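Local coordinates for protein dual function macrocyclase-peptidase POPB (Galerina marginata, PDB 5N4B) that cleaves peptides after proline and joins peptide ends into macrocycles during amanitin toxin biosynthesis, as a serine-protease-type dual function macrocyclase-peptidase, at residues A[138-148]-A[158-166]; A[253-264]-A[274-282]. The protein carries 1 engineered substitution. All blocks are in the same frame, centred on the assembly; numbering follows the deposited sequence. Where two conformers were deposited one is given.

Contact 1. Residues A[138-148]-A[158-166]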
loop_
_atom_site.group_PDB
_atom_site.type_symbol
_atom_site.label_atom_id
_atom_site.label_comp_id
_atom_site.label_asym_id
_atom_site.label_seq_id
_atom_site.Cartn_x
_atom_site.Cartn_y
_atom_site.Cartn_z
ATOM N N LEU A 138 -3.904 -8.874 21.845
ATOM C CA LEU A 138 -4.959 -9.687 21.238
ATOM C C LEU A 138 -4.624 -11.179 21.331
ATOM O O LEU A 138 -5.521 -12.005 21.466
ATOM C CB LEU A 138 -5.199 -9.237 19.791
ATOM C CG LEU A 138 -5.980 -7.928 19.675
ATOM C CD1 LEU A 138 -5.800 -7.406 18.270
ATOM C CD2 LEU A 138 -7.438 -8.081 20.037
ATOM N N ALA A 139 -3.354 -11.523 21.212
ATOM C CA ALA A 139 -2.847 -12.865 21.508
ATOM C C ALA A 139 -1.515 -12.731 22.232
ATOM O O ALA A 139 -0.620 -12.023 21.761
ATOM C CB ALA A 139 -2.702 -13.713 20.227
ATOM N N ALA A 140 -1.359 -13.494 23.320
ATOM C CA ALA A 140 -0.118 -13.493 24.091
ATOM C C ALA A 140 1.093 -13.857 23.247
ATOM O O ALA A 140 2.207 -13.397 23.536
ATOM C CB ALA A 140 -0.220 -14.473 25.256
ATOM N N ASP A 141 0.915 -14.684 22.212
ATOM C CA ASP A 141 2.049 -15.124 21.403
ATOM C C ASP A 141 2.289 -14.275 20.163
ATOM O O ASP A 141 3.120 -14.650 19.323
ATOM C CB ASP A 141 1.879 -16.595 21.034
ATOM C CG ASP A 141 0.628 -16.871 20.230
ATOM O OD1 ASP A 141 -0.080 -15.921 19.818
ATOM O OD2 ASP A 141 0.330 -18.061 20.038
ATOM N N GLY A 142 1.599 -13.141 20.044
ATOM C CA GLY A 142 1.754 -12.271 18.899
ATOM C C GLY A 142 1.148 -12.813 17.628
ATOM O O GLY A 142 1.434 -12.298 16.536
ATOM N N SER A 143 0.320 -13.838 17.720
ATOM C CA SER A 143 -0.259 -14.414 16.520
ATOM C C SER A 143 -1.485 -13.656 15.988
ATOM O O SER A 143 -2.029 -14.089 14.973
ATOM C CB SER A 143 -0.605 -15.887 16.730
ATOM O OG SER A 143 -1.622 -16.040 17.661
ATOM N N ALA A 144 -1.910 -12.565 16.609
ATOM C CA ALA A 144 -3.098 -11.799 16.187
ATOM C C ALA A 144 -2.734 -10.346 16.007
ATOM O O ALA A 144 -2.018 -9.763 16.829
ATOM C CB ALA A 144 -4.184 -11.820 17.223
ATOM N N GLY A 145 -3.220 -9.758 14.942
ATOM C CA GLY A 145 -2.967 -8.358 14.669
ATOM C C GLY A 145 -4.250 -7.637 14.364
ATOM O O GLY A 145 -5.179 -8.201 13.778
ATOM N N MET A 146 -4.291 -6.370 14.734
ATOM C CA MET A 146 -5.392 -5.501 14.381
ATOM C C MET A 146 -5.054 -4.878 13.043
ATOM O O MET A 146 -4.022 -4.219 12.903
ATOM C CB MET A 146 -5.609 -4.426 15.430
ATOM C CG MET A 146 -6.815 -3.548 15.095
ATOM S SD MET A 146 -6.965 -2.112 16.122
ATOM C CE MET A 146 -5.681 -1.085 15.425
ATOM N N VAL A 147 -5.915 -5.089 12.081
ATOM C CA VAL A 147 -5.637 -4.660 10.726
ATOM C C VAL A 147 -6.448 -3.450 10.286
ATOM O O VAL A 147 -6.097 -2.817 9.282
ATOM C CB VAL A 147 -5.789 -5.807 9.717
ATOM C CG1 VAL A 147 -4.828 -6.906 10.039
ATOM C CG2 VAL A 147 -7.193 -6.353 9.704
ATOM N N LEU A 148 -7.494 -3.086 10.998
ATOM C CA LEU A 148 -8.307 -1.920 10.690
ATOM C C LEU A 148 -9.156 -1.620 11.923
ATOM O O LEU A 148 -9.529 -2.538 12.646
ATOM C CB LEU A 148 -9.257 -2.225 9.494
ATOM C CG LEU A 148 -9.937 -1.070 8.845
ATOM C CD1 LEU A 148 -8.881 -0.229 8.172
ATOM C CD2 LEU A 148 -10.915 -1.590 7.789
ATOM N N PHE A 158 -16.054 1.064 19.607
ATOM C CA PHE A 158 -14.840 0.906 18.826
ATOM C C PHE A 158 -14.919 -0.434 18.130
ATOM O O PHE A 158 -14.947 -1.475 18.790
ATOM C CB PHE A 158 -13.636 0.963 19.761
ATOM C CG PHE A 158 -12.278 0.738 19.105
ATOM C CD1 PHE A 158 -11.735 1.697 18.251
ATOM C CD2 PHE A 158 -11.525 -0.393 19.368
ATOM C CE1 PHE A 158 -10.479 1.537 17.737
ATOM C CE2 PHE A 158 -10.271 -0.545 18.830
ATOM C CZ PHE A 158 -9.765 0.373 18.003
ATOM N N ALA A 159 -14.966 -0.423 16.817
ATOM C CA ALA A 159 -14.975 -1.644 16.014
ATOM C C ALA A 159 -13.561 -1.913 15.520
ATOM O O ALA A 159 -12.860 -0.981 15.132
ATOM C CB ALA A 159 -15.922 -1.503 14.837
ATOM N N TYR A 160 -13.124 -3.163 15.575
ATOM C CA TYR A 160 -11.752 -3.474 15.231
ATOM C C TYR A 160 -11.659 -4.823 14.560
ATOM O O TYR A 160 -12.260 -5.794 15.031
ATOM C CB TYR A 160 -10.818 -3.413 16.432
ATOM C CG TYR A 160 -11.217 -4.232 17.625
ATOM C CD1 TYR A 160 -12.196 -3.770 18.498
ATOM C CD2 TYR A 160 -10.544 -5.400 17.991
ATOM C CE1 TYR A 160 -12.545 -4.470 19.647
ATOM C CE2 TYR A 160 -10.887 -6.099 19.169
ATOM C CZ TYR A 160 -11.882 -5.586 19.989
ATOM O OH TYR A 160 -12.219 -6.239 21.179
ATOM N N ALA A 161 -10.931 -4.876 13.467
ATOM C CA ALA A 161 -10.755 -6.066 12.652
ATOM C C ALA A 161 -9.467 -6.765 13.036
ATOM O O ALA A 161 -8.399 -6.126 13.088
ATOM C CB ALA A 161 -10.714 -5.693 11.165
ATOM N N VAL A 162 -9.560 -8.068 13.277
ATOM C CA VAL A 162 -8.452 -8.871 13.778
ATOM C C VAL A 162 -8.175 -9.997 12.799
ATOM O O VAL A 162 -9.091 -10.685 12.358
ATOM C CB VAL A 162 -8.799 -9.440 15.154
ATOM C CG1 VAL A 162 -7.653 -10.308 15.654
ATOM C CG2 VAL A 162 -9.082 -8.273 16.138
ATOM N N SER A 163 -6.909 -10.185 12.493
ATOM C CA SER A 163 -6.404 -11.293 11.688
ATOM C C SER A 163 -5.488 -12.142 12.557
ATOM O O SER A 163 -4.888 -11.649 13.519
ATOM C CB SER A 163 -5.628 -10.828 10.462
ATOM O OG SER A 163 -6.521 -10.282 9.512
ATOM N N HIS A 164 -5.398 -13.428 12.239
ATOM C CA HIS A 164 -4.514 -14.364 12.906
ATOM C C HIS A 164 -3.623 -15.052 11.896
ATOM O O HIS A 164 -3.986 -15.195 10.738
ATOM C CB HIS A 164 -5.343 -15.450 13.593
ATOM C CG HIS A 164 -6.217 -14.909 14.671
ATOM N ND1 HIS A 164 -5.799 -14.825 15.977
ATOM C CD2 HIS A 164 -7.455 -14.372 14.630
ATOM C CE1 HIS A 164 -6.762 -14.293 16.708
ATOM N NE2 HIS A 164 -7.771 -13.993 15.909
ATOM N N LEU A 165 -2.440 -15.476 12.349
ATOM C CA LEU A 165 -1.561 -16.246 11.505
ATOM C C LEU A 165 -2.335 -17.415 10.939
ATOM O O LEU A 165 -3.086 -18.089 11.644
ATOM C CB LEU A 165 -0.367 -16.740 12.351
ATOM C CG LEU A 165 0.573 -15.622 12.843
ATOM C CD1 LEU A 165 1.678 -16.234 13.735
ATOM C CD2 LEU A 165 1.176 -14.821 11.691
ATOM N N GLY A 166 -2.160 -17.663 9.646
ATOM C CA GLY A 166 -2.838 -18.729 8.965
ATOM C C GLY A 166 -4.209 -18.408 8.405
ATOM O O GLY A 166 -4.825 -19.295 7.798
#
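Leu138 makes an apolar contact with Val162 and Tyr160. Its CD1 reaches tip to tip toward Val162 CG2, 4.0 Å away. Its CD2 lies near CE2 of the Tyr160 ring. The ring sits here because CG falls between the backbone N and carbonyl carbon (chi1 53°). Phe133 of strand 129-133 packs on both Leu138 and Tyr160. The Tyr160 hydroxyl is bonded to Arg175.

The tight part is the antiparallel ladder in the middle. Gly145 N bonds Ser163 O at 2.9 Å, and Ser163 N returns a bond to Gly145 O. Further along, Val147 N donates to Ala161 O, while Ala161 N donates to Leu148 O at 2.8 Å. This is consistent with a classic bulge at Val147 and Leu148. Val147 CG1 rests against Ser163 OG at 3.8 Å.

The other end is looser and lies toward solvent. Leu165 N bonds Ser143 O at 3.0 Å, and Leu165 CD1 touches Ser143 CB, 3.8 Å away. Exposed His164 touches Ala144 CB through CE1. In an Asx turn, Asp141 OD1 accepts Ser143 N from above the carboxylate plane. It also accepts Ser143 OG at 2.7 Å, on the syn side but 24° out of that plane.

Apolar contacts and paired backbone bonds therefore hold the hairpin. Ser163 OG is held by Ser170 OG and by the backbone O of the catalytic His699, so this blade touches that active-site residue directly.

Contact 2. Residues A[253-264]-A[274-282]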
loop_
_atom_site.group_PDB
_atom_site.type_symbol
_atom_site.label_atom_id
_atom_site.label_comp_id
_atom_site.label_asym_id
_atom_site.label_seq_id
_atom_site.Cartn_x
_atom_site.Cartn_y
_atom_site.Cartn_z
ATOM N N TYR A 253 -26.186 -5.312 -0.166
ATOM C CA TYR A 253 -26.055 -5.539 -1.594
ATOM C C TYR A 253 -25.204 -6.775 -1.870
ATOM O O TYR A 253 -24.201 -7.013 -1.205
ATOM C CB TYR A 253 -25.445 -4.350 -2.371
ATOM C CG TYR A 253 -25.679 -4.534 -3.860
ATOM C CD1 TYR A 253 -26.962 -4.431 -4.373
ATOM C CD2 TYR A 253 -24.658 -4.810 -4.724
ATOM C CE1 TYR A 253 -27.215 -4.660 -5.721
ATOM C CE2 TYR A 253 -24.858 -5.001 -6.095
ATOM C CZ TYR A 253 -26.158 -4.932 -6.579
ATOM O OH TYR A 253 -26.455 -5.148 -7.908
ATOM N N GLN A 254 -25.578 -7.524 -2.905
ATOM C CA GLN A 254 -24.706 -8.512 -3.535
ATOM C C GLN A 254 -25.176 -8.705 -4.967
ATOM O O GLN A 254 -26.285 -8.279 -5.322
ATOM C CB GLN A 254 -24.695 -9.838 -2.769
ATOM C CG GLN A 254 -25.941 -10.653 -2.865
ATOM C CD GLN A 254 -25.745 -11.992 -2.157
ATOM O OE1 GLN A 254 -24.819 -12.757 -2.465
ATOM N NE2 GLN A 254 -26.578 -12.251 -1.214
ATOM N N ASP A 255 -24.327 -9.321 -5.784
ATOM C CA ASP A 255 -24.656 -9.507 -7.204
ATOM C C ASP A 255 -24.149 -10.867 -7.648
ATOM O O ASP A 255 -22.997 -11.019 -8.049
ATOM C CB ASP A 255 -24.107 -8.381 -8.070
ATOM C CG ASP A 255 -24.541 -8.489 -9.489
ATOM O OD1 ASP A 255 -25.111 -9.543 -9.838
ATOM O OD2 ASP A 255 -24.253 -7.534 -10.262
ATOM N N ASN A 256 -25.070 -11.849 -7.609
ATOM C CA ASN A 256 -24.745 -13.216 -7.991
ATOM C C ASN A 256 -24.378 -13.339 -9.465
ATOM O O ASN A 256 -23.686 -14.287 -9.835
ATOM C CB ASN A 256 -25.962 -14.112 -7.716
ATOM C CG ASN A 256 -26.468 -14.021 -6.268
ATOM O OD1 ASN A 256 -25.697 -13.922 -5.304
ATOM N ND2 ASN A 256 -27.789 -14.066 -6.119
ATOM N N GLU A 257 -24.794 -12.391 -10.313
ATOM C CA GLU A 257 -24.466 -12.421 -11.731
ATOM C C GLU A 257 -23.030 -12.012 -11.993
ATOM O O GLU A 257 -22.486 -12.309 -13.051
ATOM C CB GLU A 257 -25.401 -11.492 -12.519
ATOM C CG GLU A 257 -25.275 -11.592 -14.008
ATOM C CD GLU A 257 -26.070 -10.509 -14.743
ATOM O OE1 GLU A 257 -27.049 -9.985 -14.157
ATOM O OE2 GLU A 257 -25.714 -10.194 -15.906
ATOM N N HIS A 258 -22.400 -11.287 -11.063
ATOM C CA HIS A 258 -21.041 -10.790 -11.241
ATOM C C HIS A 258 -20.238 -11.149 -9.994
ATOM O O HIS A 258 -19.925 -10.281 -9.179
ATOM C CB HIS A 258 -21.054 -9.283 -11.464
ATOM C CG HIS A 258 -21.787 -8.871 -12.684
ATOM N ND1 HIS A 258 -23.018 -8.259 -12.652
ATOM C CD2 HIS A 258 -21.455 -8.998 -13.987
ATOM C CE1 HIS A 258 -23.404 -7.991 -13.890
ATOM N NE2 HIS A 258 -22.483 -8.440 -14.717
ATOM N N PRO A 259 -19.878 -12.417 -9.823
ATOM C CA PRO A 259 -19.294 -12.854 -8.554
ATOM C C PRO A 259 -17.944 -12.273 -8.251
ATOM O O PRO A 259 -17.526 -12.376 -7.087
ATOM C CB PRO A 259 -19.239 -14.379 -8.687
ATOM C CG PRO A 259 -19.438 -14.649 -10.124
ATOM C CD PRO A 259 -20.180 -13.531 -10.726
ATOM N N GLU A 260 -17.254 -11.677 -9.218
ATOM C CA GLU A 260 -15.948 -11.104 -9.005
ATOM C C GLU A 260 -15.995 -9.644 -8.560
ATOM O O GLU A 260 -14.971 -9.136 -8.096
ATOM C CB GLU A 260 -15.073 -11.253 -10.259
ATOM C CG GLU A 260 -15.295 -10.264 -11.395
ATOM C CD GLU A 260 -16.546 -10.477 -12.289
ATOM O OE1 GLU A 260 -17.511 -11.269 -11.979
ATOM O OE2 GLU A 260 -16.527 -9.786 -13.351
ATOM N N TRP A 261 -17.151 -8.978 -8.674
ATOM C CA TRP A 261 -17.234 -7.567 -8.295
ATOM C C TRP A 261 -17.154 -7.445 -6.770
ATOM O O TRP A 261 -17.607 -8.314 -6.029
ATOM C CB TRP A 261 -18.523 -6.940 -8.784
ATOM C CG TRP A 261 -18.675 -6.852 -10.266
ATOM C CD1 TRP A 261 -17.901 -7.452 -11.216
ATOM C CD2 TRP A 261 -19.693 -6.141 -10.954
ATOM N NE1 TRP A 261 -18.390 -7.127 -12.471
ATOM C CE2 TRP A 261 -19.485 -6.324 -12.327
ATOM C CE3 TRP A 261 -20.766 -5.367 -10.538
ATOM C CZ2 TRP A 261 -20.321 -5.764 -13.287
ATOM C CZ3 TRP A 261 -21.597 -4.773 -11.502
ATOM C CH2 TRP A 261 -21.379 -5.002 -12.854
ATOM N N ILE A 262 -16.584 -6.347 -6.300
ATOM C CA ILE A 262 -16.511 -6.012 -4.885
ATOM C C ILE A 262 -17.145 -4.638 -4.646
ATOM O O ILE A 262 -17.443 -3.886 -5.590
ATOM C CB ILE A 262 -15.092 -6.125 -4.306
ATOM C CG1 ILE A 262 -14.155 -5.107 -4.950
ATOM C CG2 ILE A 262 -14.603 -7.577 -4.484
ATOM C CD1 ILE A 262 -12.814 -4.951 -4.150
ATOM N N TYR A 263 -17.328 -4.323 -3.367
ATOM C CA TYR A 263 -18.229 -3.286 -2.923
ATOM C C TYR A 263 -17.561 -2.399 -1.872
ATOM O O TYR A 263 -16.690 -2.830 -1.122
ATOM C CB TYR A 263 -19.554 -3.856 -2.365
ATOM C CG TYR A 263 -20.149 -4.772 -3.386
ATOM C CD1 TYR A 263 -20.635 -4.264 -4.575
ATOM C CD2 TYR A 263 -20.090 -6.157 -3.235
ATOM C CE1 TYR A 263 -21.082 -5.108 -5.559
ATOM C CE2 TYR A 263 -20.558 -7.007 -4.238
ATOM C CZ TYR A 263 -21.038 -6.455 -5.386
ATOM O OH TYR A 263 -21.473 -7.246 -6.407
ATOM N N GLY A 264 -17.964 -1.150 -1.857
ATOM C CA GLY A 264 -17.643 -0.239 -0.777
ATOM C C GLY A 264 -18.857 0.607 -0.449
ATOM O O GLY A 264 -19.846 0.607 -1.181
ATOM N N LEU A 274 -27.035 6.795 2.122
ATOM C CA LEU A 274 -26.119 5.666 2.079
ATOM C C LEU A 274 -25.634 5.533 0.643
ATOM O O LEU A 274 -26.435 5.449 -0.295
ATOM C CB LEU A 274 -26.848 4.392 2.506
ATOM C CG LEU A 274 -26.119 3.062 2.331
ATOM C CD1 LEU A 274 -24.927 3.013 3.192
ATOM C CD2 LEU A 274 -27.093 1.922 2.662
ATOM N N TYR A 275 -24.336 5.423 0.473
ATOM C CA TYR A 275 -23.734 5.286 -0.829
ATOM C C TYR A 275 -23.135 3.909 -1.006
ATOM O O TYR A 275 -22.501 3.369 -0.081
ATOM C CB TYR A 275 -22.637 6.316 -0.970
ATOM C CG TYR A 275 -23.041 7.751 -0.716
ATOM C CD1 TYR A 275 -23.785 8.488 -1.651
ATOM C CD2 TYR A 275 -22.683 8.414 0.453
ATOM C CE1 TYR A 275 -24.130 9.793 -1.423
ATOM C CE2 TYR A 275 -23.031 9.751 0.654
ATOM C CZ TYR A 275 -23.755 10.415 -0.297
ATOM O OH TYR A 275 -24.066 11.730 -0.051
ATOM N N LEU A 276 -23.318 3.338 -2.211
ATOM C CA LEU A 276 -22.728 2.057 -2.577
ATOM C C LEU A 276 -21.834 2.233 -3.776
ATOM O O LEU A 276 -22.264 2.767 -4.806
ATOM C CB LEU A 276 -23.817 1.055 -2.929
ATOM C CG LEU A 276 -23.351 -0.350 -3.371
ATOM C CD1 LEU A 276 -22.832 -1.158 -2.229
ATOM C CD2 LEU A 276 -24.498 -1.092 -4.087
ATOM N N TYR A 277 -20.604 1.784 -3.631
ATOM C CA TYR A 277 -19.644 1.740 -4.712
ATOM C C TYR A 277 -19.491 0.286 -5.157
ATOM O O TYR A 277 -19.543 -0.647 -4.338
ATOM C CB TYR A 277 -18.270 2.204 -4.257
ATOM C CG TYR A 277 -18.218 3.565 -3.581
ATOM C CD1 TYR A 277 -18.501 4.719 -4.244
ATOM C CD2 TYR A 277 -17.802 3.666 -2.284
ATOM C CE1 TYR A 277 -18.438 5.932 -3.607
ATOM C CE2 TYR A 277 -17.729 4.889 -1.646
ATOM C CZ TYR A 277 -18.030 6.019 -2.324
ATOM O OH TYR A 277 -17.899 7.260 -1.694
ATOM N N GLN A 278 -19.343 0.075 -6.457
ATOM C CA GLN A 278 -19.039 -1.237 -7.023
ATOM C C GLN A 278 -17.820 -1.175 -7.926
ATOM O O GLN A 278 -17.666 -0.240 -8.721
ATOM C CB GLN A 278 -20.191 -1.807 -7.833
ATOM C CG GLN A 278 -21.539 -1.716 -7.088
ATOM C CD GLN A 278 -22.677 -2.401 -7.782
ATOM O OE1 GLN A 278 -22.523 -3.482 -8.376
ATOM N NE2 GLN A 278 -23.833 -1.768 -7.721
ATOM N N PHE A 279 -16.977 -2.195 -7.805
ATOM C CA PHE A 279 -15.713 -2.295 -8.525
ATOM C C PHE A 279 -15.661 -3.642 -9.219
ATOM O O PHE A 279 -15.926 -4.678 -8.589
ATOM C CB PHE A 279 -14.505 -2.174 -7.586
ATOM C CG PHE A 279 -14.566 -0.987 -6.659
ATOM C CD1 PHE A 279 -15.189 -1.111 -5.425
ATOM C CD2 PHE A 279 -14.025 0.236 -7.019
ATOM C CE1 PHE A 279 -15.261 -0.013 -4.536
ATOM C CE2 PHE A 279 -14.130 1.343 -6.136
ATOM C CZ PHE A 279 -14.733 1.210 -4.935
ATOM N N LYS A 280 -15.269 -3.656 -10.468
ATOM C CA LYS A 280 -15.163 -4.925 -11.225
ATOM C C LYS A 280 -13.731 -5.416 -11.421
ATOM O O LYS A 280 -13.548 -6.570 -11.831
ATOM C CB LYS A 280 -15.858 -4.801 -12.583
ATOM C CG LYS A 280 -15.240 -3.828 -13.542
ATOM C CD LYS A 280 -15.874 -3.967 -14.910
ATOM C CE LYS A 280 -15.192 -3.030 -15.903
ATOM N NZ LYS A 280 -15.828 -3.166 -17.260
ATOM N N ASP A 281 -12.737 -4.591 -11.153
ATOM C CA ASP A 281 -11.319 -4.850 -11.408
ATOM C C ASP A 281 -10.519 -3.774 -10.662
ATOM O O ASP A 281 -11.072 -3.089 -9.786
ATOM C CB ASP A 281 -11.046 -4.825 -12.928
ATOM C CG ASP A 281 -11.376 -3.501 -13.594
ATOM O OD1 ASP A 281 -11.347 -2.442 -12.972
ATOM O OD2 ASP A 281 -11.669 -3.461 -14.823
ATOM N N THR A 282 -9.240 -3.633 -10.952
ATOM C CA THR A 282 -8.394 -2.676 -10.290
ATOM C C THR A 282 -8.217 -1.408 -10.990
ATOM O O THR A 282 -7.341 -0.630 -10.666
ATOM C CB THR A 282 -7.006 -3.261 -10.013
ATOM O OG1 THR A 282 -6.414 -3.689 -11.215
ATOM C CG2 THR A 282 -7.125 -4.330 -9.102
HETATM O O HOH W 1 -24.483 -4.961 -9.504
HETATM O O HOH W 2 -14.333 -8.214 -13.825
#
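Gln278 OE1 meets the edge of the Trp261 indole, in its plane, 3.4 Å from CE3. The amide itself is turned 57° from that plane. Lys280 comes over one indole face, with CB 3.8 Å from the centroid of the five-membered ring, a CH-pi contact. His258 CB covers the opposite face, so the indole is held between the two. Trp261 CZ2 in turn lies over the centre of the His258 imidazole. His258 ND1 bonds Asp255 OD2 at 2.8 Å, which fixes the rotation of that ring.

Two tyrosines flank the Gln278 side chain. Tyr263 offers its ring edge to Gln278 CG. The Tyr253 and Gln278 side chains cross at about a right angle, with ring and amide planes 50° apart. Gln278 is extended beyond CG (chi2 -174°), which carries OE1 to a water 2.7 Å away. The same water accepts from Tyr253 OH and donates to Asp255 OD2. Leu276 CD2 sits over the Tyr253 face, 4.1 Å from the centroid, in a second CH-pi contact. On the other face of the sheet, Phe279 turns its edge to the backbone at Gly264 N.

Four backbone bonds pair Ile262 with Phe279 and Gly264 with Tyr277. They join strands 262-267 and 273-279 of one propeller blade. Strand 287-292 continues this sheet, and its Trp289 meets Tyr253 edge-to-face. Gln218 of strand 214-219, in the preceding blade, bonds Tyr263 N. Tyr277 OH bonds Asp266 OD2 within the blade and Ile317 N of strand 315-321 in the following blade.

Both contacts pair the first two strands of a four-stranded blade in the seven-bladed beta-propeller. They belong to different blades. The centres of contact 1 and contact 2 are about 27 Å apart, and the nearest atoms of contact 1 and contact 2 about 11 Å apart, so they do not touch. Each is partly buried. In contact 1 small and aliphatic side chains dominate, and the exposed end carries His164 and Leu165. Contact 2 relies on aromatic rings and a buried glutamine, with water linking its polar groups. It also brings in the end of strand 250-254 from the preceding blade. Contact 1 is closer to the catalytic His699: the Ser163 side chain is about 4 Å from that of His699, the Ile262 side chain about 10 Å.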